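Local coordinates for uncharacterized protein (Enterococcus faecalis, PDB 3NAT), which is of unknown function and belongs to the DUF3013 family, with a four-stranded mixed sheet and helices packed against it, at residues V103-V114 against L136-I147. Numbering follows the deposited sequence.
Sequences VLDGFIHYLKVV and LHWEPADFEAMI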
loop_
_atom_site.group_PDB
_atom_site.type_symbol
_atom_site.label_atom_id
_atom_site.label_comp_id
_atom_site.label_asym_id
_atom_site.label_seq_id
_atom_site.Cartn_x
_atom_site.Cartn_y
_atom_site.Cartn_z
ATOM N N VAL A 103 0.704 5.139 17.058
ATOM C CA VAL A 103 0.031 4.404 16.005
ATOM C C VAL A 103 0.019 2.917 16.306
ATOM O O VAL A 103 -1.003 2.254 16.154
ATOM C CB VAL A 103 0.756 4.588 14.685
ATOM C CG1 VAL A 103 0.148 3.691 13.617
ATOM C CG2 VAL A 103 0.719 6.044 14.285
ATOM N N LEU A 104 1.167 2.385 16.703
ATOM C CA LEU A 104 1.233 0.989 17.085
ATOM C C LEU A 104 0.219 0.751 18.187
ATOM O O LEU A 104 -0.462 -0.266 18.212
ATOM C CB LEU A 104 2.625 0.627 17.589
ATOM C CG LEU A 104 3.649 0.047 16.609
ATOM C CD1 LEU A 104 2.975 -0.825 15.585
ATOM C CD2 LEU A 104 4.429 1.137 15.923
ATOM N N ASP A 105 0.122 1.703 19.101
ATOM C CA ASP A 105 -0.751 1.558 20.255
ATOM C C ASP A 105 -2.217 1.700 19.894
ATOM O O ASP A 105 -3.042 0.915 20.348
ATOM C CB ASP A 105 -0.378 2.573 21.323
ATOM C CG ASP A 105 0.867 2.175 22.081
ATOM O OD1 ASP A 105 1.226 0.985 22.003
ATOM O OD2 ASP A 105 1.474 3.041 22.755
ATOM N N GLY A 106 -2.539 2.700 19.082
ATOM C CA GLY A 106 -3.904 2.900 18.636
ATOM C C GLY A 106 -4.367 1.674 17.877
ATOM O O GLY A 106 -5.533 1.272 17.914
ATOM N N PHE A 107 -3.427 1.062 17.182
ATOM C CA PHE A 107 -3.717 -0.140 16.439
ATOM C C PHE A 107 -4.159 -1.243 17.391
ATOM O O PHE A 107 -5.231 -1.823 17.237
ATOM C CB PHE A 107 -2.480 -0.557 15.672
ATOM C CG PHE A 107 -2.593 -1.893 15.033
ATOM C CD1 PHE A 107 -3.160 -2.026 13.771
ATOM C CD2 PHE A 107 -2.117 -3.023 15.678
ATOM C CE1 PHE A 107 -3.249 -3.269 13.162
ATOM C CE2 PHE A 107 -2.208 -4.276 15.078
ATOM C CZ PHE A 107 -2.773 -4.398 13.817
ATOM N N ILE A 108 -3.332 -1.519 18.389
ATOM C CA ILE A 108 -3.655 -2.528 19.384
ATOM C C ILE A 108 -5.037 -2.319 19.985
ATOM O O ILE A 108 -5.822 -3.250 20.096
ATOM C CB ILE A 108 -2.627 -2.537 20.515
ATOM C CG1 ILE A 108 -1.259 -2.952 19.974
ATOM C CG2 ILE A 108 -3.064 -3.481 21.619
ATOM C CD1 ILE A 108 -1.261 -4.322 19.314
ATOM N N HIS A 109 -5.342 -1.092 20.368
ATOM C CA HIS A 109 -6.578 -0.836 21.091
ATOM C C HIS A 109 -7.789 -0.783 20.201
ATOM O O HIS A 109 -8.891 -1.118 20.632
ATOM C CB HIS A 109 -6.448 0.425 21.937
ATOM C CG HIS A 109 -5.432 0.286 23.026
ATOM N ND1 HIS A 109 -5.700 -0.359 24.213
ATOM C CD2 HIS A 109 -4.130 0.652 23.078
ATOM C CE1 HIS A 109 -4.611 -0.362 24.964
ATOM N NE2 HIS A 109 -3.645 0.243 24.298
ATOM N N TYR A 110 -7.593 -0.376 18.953
ATOM C CA TYR A 110 -8.694 -0.395 18.014
ATOM C C TYR A 110 -8.958 -1.837 17.593
ATOM O O TYR A 110 -10.092 -2.305 17.581
ATOM C CB TYR A 110 -8.395 0.469 16.804
ATOM C CG TYR A 110 -9.539 0.455 15.828
ATOM C CD1 TYR A 110 -10.845 0.599 16.280
ATOM C CD2 TYR A 110 -9.327 0.299 14.466
ATOM C CE1 TYR A 110 -11.901 0.591 15.418
ATOM C CE2 TYR A 110 -10.396 0.293 13.582
ATOM C CZ TYR A 110 -11.679 0.435 14.075
ATOM O OH TYR A 110 -12.768 0.426 13.242
ATOM N N LEU A 111 -7.891 -2.548 17.263
ATOM C CA LEU A 111 -8.001 -3.956 16.948
ATOM C C LEU A 111 -8.825 -4.705 17.991
ATOM O O LEU A 111 -9.591 -5.600 17.669
ATOM C CB LEU A 111 -6.615 -4.575 16.861
ATOM C CG LEU A 111 -6.622 -6.059 16.496
ATOM C CD1 LEU A 111 -7.398 -6.302 15.193
ATOM C CD2 LEU A 111 -5.200 -6.564 16.381
ATOM N N LYS A 112 -8.662 -4.350 19.253
ATOM C CA LYS A 112 -9.438 -5.028 20.276
ATOM C C LYS A 112 -10.913 -4.721 20.068
ATOM O O LYS A 112 -11.735 -5.624 20.062
ATOM C CB LYS A 112 -8.987 -4.643 21.682
ATOM C CG LYS A 112 -9.851 -5.264 22.758
ATOM C CD LYS A 112 -9.351 -4.973 24.162
ATOM C CE LYS A 112 -10.467 -5.199 25.172
ATOM N NZ LYS A 112 -11.170 -6.499 24.955
ATOM N N VAL A 113 -11.237 -3.443 19.887
ATOM C CA VAL A 113 -12.598 -3.022 19.578
ATOM C C VAL A 113 -13.130 -3.806 18.377
ATOM O O VAL A 113 -14.226 -4.369 18.414
ATOM C CB VAL A 113 -12.634 -1.523 19.238
ATOM C CG1 VAL A 113 -13.887 -1.160 18.471
ATOM C CG2 VAL A 113 -12.526 -0.696 20.478
ATOM N N VAL A 114 -12.340 -3.841 17.312
ATOM C CA VAL A 114 -12.719 -4.537 16.094
ATOM C C VAL A 114 -13.048 -6.017 16.345
ATOM O O VAL A 114 -13.966 -6.566 15.752
ATOM C CB VAL A 114 -11.616 -4.368 15.019
ATOM C CG1 VAL A 114 -11.742 -5.403 13.927
ATOM C CG2 VAL A 114 -11.670 -2.978 14.437
ATOM N N LEU A 136 -15.384 -8.486 9.209
ATOM C CA LEU A 136 -14.808 -7.584 10.187
ATOM C C LEU A 136 -14.800 -6.176 9.615
ATOM O O LEU A 136 -14.603 -5.982 8.415
ATOM C CB LEU A 136 -13.389 -8.024 10.498
ATOM C CG LEU A 136 -13.140 -8.684 11.849
ATOM C CD1 LEU A 136 -14.369 -9.407 12.343
ATOM C CD2 LEU A 136 -11.939 -9.616 11.762
ATOM N N HIS A 137 -15.020 -5.189 10.470
ATOM C CA HIS A 137 -15.102 -3.816 9.999
ATOM C C HIS A 137 -14.005 -2.943 10.572
ATOM O O HIS A 137 -13.913 -2.753 11.782
ATOM C CB HIS A 137 -16.480 -3.234 10.296
ATOM C CG HIS A 137 -17.597 -4.052 9.731
ATOM N ND1 HIS A 137 -17.879 -4.091 8.382
ATOM C CD2 HIS A 137 -18.485 -4.882 10.330
ATOM C CE1 HIS A 137 -18.899 -4.904 8.175
ATOM N NE2 HIS A 137 -19.283 -5.397 9.339
ATOM N N TRP A 138 -13.169 -2.419 9.687
ATOM C CA TRP A 138 -12.103 -1.532 10.092
ATOM C C TRP A 138 -12.416 -0.123 9.602
ATOM O O TRP A 138 -12.226 0.190 8.435
ATOM C CB TRP A 138 -10.778 -2.027 9.522
ATOM C CG TRP A 138 -9.626 -1.217 9.952
ATOM C CD1 TRP A 138 -9.208 -0.031 9.421
ATOM C CD2 TRP A 138 -8.731 -1.514 11.021
ATOM N NE1 TRP A 138 -8.105 0.424 10.090
ATOM C CE2 TRP A 138 -7.790 -0.472 11.079
ATOM C CE3 TRP A 138 -8.630 -2.566 11.934
ATOM C CZ2 TRP A 138 -6.763 -0.450 12.018
ATOM C CZ3 TRP A 138 -7.602 -2.542 12.858
ATOM C CH2 TRP A 138 -6.688 -1.495 12.894
ATOM N N GLU A 139 -12.922 0.711 10.502
ATOM C CA GLU A 139 -13.237 2.103 10.200
ATOM C C GLU A 139 -12.054 2.998 10.516
ATOM O O GLU A 139 -11.782 3.296 11.672
ATOM C CB GLU A 139 -14.430 2.576 11.029
ATOM C CG GLU A 139 -15.716 1.860 10.730
ATOM C CD GLU A 139 -16.341 2.324 9.437
ATOM O OE1 GLU A 139 -15.999 3.439 8.982
ATOM O OE2 GLU A 139 -17.176 1.577 8.881
ATOM N N PRO A 140 -11.351 3.445 9.481
ATOM C CA PRO A 140 -10.188 4.335 9.580
ATOM C C PRO A 140 -10.428 5.480 10.558
ATOM O O PRO A 140 -9.581 5.757 11.404
ATOM C CB PRO A 140 -10.074 4.897 8.171
ATOM C CG PRO A 140 -10.651 3.825 7.293
ATOM C CD PRO A 140 -11.728 3.154 8.089
ATOM N N ALA A 141 -11.579 6.133 10.443
ATOM C CA ALA A 141 -11.927 7.223 11.344
ATOM C C ALA A 141 -11.901 6.812 12.823
ATOM O O ALA A 141 -11.575 7.619 13.687
ATOM C CB ALA A 141 -13.265 7.792 10.983
ATOM N N ASP A 142 -12.260 5.567 13.112
ATOM C CA ASP A 142 -12.215 5.067 14.482
ATOM C C ASP A 142 -10.796 4.703 14.875
ATOM O O ASP A 142 -10.417 4.790 16.041
ATOM C CB ASP A 142 -13.112 3.847 14.634
ATOM C CG ASP A 142 -14.578 4.189 14.532
ATOM O OD1 ASP A 142 -14.941 5.357 14.802
ATOM O OD2 ASP A 142 -15.363 3.278 14.194
ATOM N N PHE A 143 -10.026 4.272 13.887
ATOM C CA PHE A 143 -8.622 3.979 14.069
ATOM C C PHE A 143 -7.898 5.275 14.400
ATOM O O PHE A 143 -7.247 5.383 15.440
ATOM C CB PHE A 143 -8.058 3.354 12.796
ATOM C CG PHE A 143 -6.610 2.985 12.893
ATOM C CD1 PHE A 143 -6.052 2.637 14.117
ATOM C CD2 PHE A 143 -5.811 2.953 11.766
ATOM C CE1 PHE A 143 -4.724 2.290 14.221
ATOM C CE2 PHE A 143 -4.476 2.606 11.854
ATOM C CZ PHE A 143 -3.931 2.276 13.091
ATOM N N GLU A 144 -8.034 6.265 13.521
ATOM C CA GLU A 144 -7.439 7.574 13.750
ATOM C C GLU A 144 -7.765 8.137 15.132
ATOM O O GLU A 144 -6.913 8.720 15.791
ATOM C CB GLU A 144 -7.926 8.572 12.714
ATOM C CG GLU A 144 -7.670 8.203 11.278
ATOM C CD GLU A 144 -8.328 9.202 10.340
ATOM O OE1 GLU A 144 -8.664 10.317 10.810
ATOM O OE2 GLU A 144 -8.515 8.874 9.147
ATOM N N ALA A 145 -9.012 7.987 15.555
ATOM C CA ALA A 145 -9.450 8.540 16.827
ATOM C C ALA A 145 -8.747 7.822 17.958
ATOM O O ALA A 145 -8.433 8.428 18.968
ATOM C CB ALA A 145 -10.956 8.423 16.982
HETATM N N MSE A 146 -8.510 6.526 17.793
HETATM C CA MSE A 146 -7.802 5.774 18.811
HETATM C C MSE A 146 -6.394 6.317 18.952
HETATM O O MSE A 146 -5.937 6.616 20.052
HETATM C CB MSE A 146 -7.743 4.296 18.468
HETATM C CG MSE A 146 -7.403 3.445 19.687
HETATM SE SE MSE A 146 -8.844 3.410 21.011
HETATM C CE MSE A 146 -10.249 2.631 19.914
ATOM N N ILE A 147 -5.714 6.442 17.822
ATOM C CA ILE A 147 -4.391 7.036 17.786
ATOM C C ILE A 147 -4.359 8.414 18.453
ATOM O O ILE A 147 -3.485 8.688 19.273
ATOM C CB ILE A 147 -3.915 7.151 16.350
ATOM C CG1 ILE A 147 -3.860 5.765 15.721
ATOM C CG2 ILE A 147 -2.565 7.789 16.293
ATOM C CD1 ILE A 147 -3.543 5.787 14.247
HETATM O O HOH W 1 -15.652 -5.631 13.672
#
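Tyr110 drives its ring from helix 103-114 into the angle between Trp138 and the start of helix 140-147. Its CD2-CE2 edge meets the face of the Trp138 indole, CE2 standing 3.5 Å from CD2 of Trp138, in an edge-to-face pair with planes at 67°. One face of the phenol lies against the backbone of Asp142 and Phe143; CG2 of Val114 sits over the rim of the opposite face. With CG anti to the backbone N, the ring reaches across the gap, and its hydroxyl accepts a hydrogen bond from the N-cap residue, Glu139 N to Tyr110 OH, 2.8 Å with an N-H...O angle of 150°. The phenol is thus held at ring and hydroxyl alike, right where the second helix begins.

Two knobs from helix 140-147 fill holes on the first helix. Phe143 enters among Val103, Gly106, Phe107 and Tyr110, its ring edge toward Gly106 C and Phe107 N, CE1 3.7 Å from Gly106 C. Its ring has CZ2 of Trp138 over one face and CD1 of Ile147 over the other. Selenomethionine Met146 settles among Gly106, His109, Tyr110 and Val113; bends at chi2 and chi3 bring its CE to 3.9 Å from CA of Tyr110. At Gly106 the backbones come closest, its CA 4.3 Å from CA of Ile147.

Near the other end, a water links Val114 O to His137 N. Phe107 meets Trp138 obliquely, completing an aromatic cluster with Tyr110; Leu72 of strand 65-75 touches both Phe107 and Trp138, while Ile91 of strand 90-92 touches Phe107 and Phe143. The axes of the two short helical segments approach to 8.1 Å, their N-to-C directions 125° apart, a knobs-into-holes helix pair whose aromatic cluster meets the mixed sheet through Phe107 and Trp138, in keeping with an alpha-beta half sandwich.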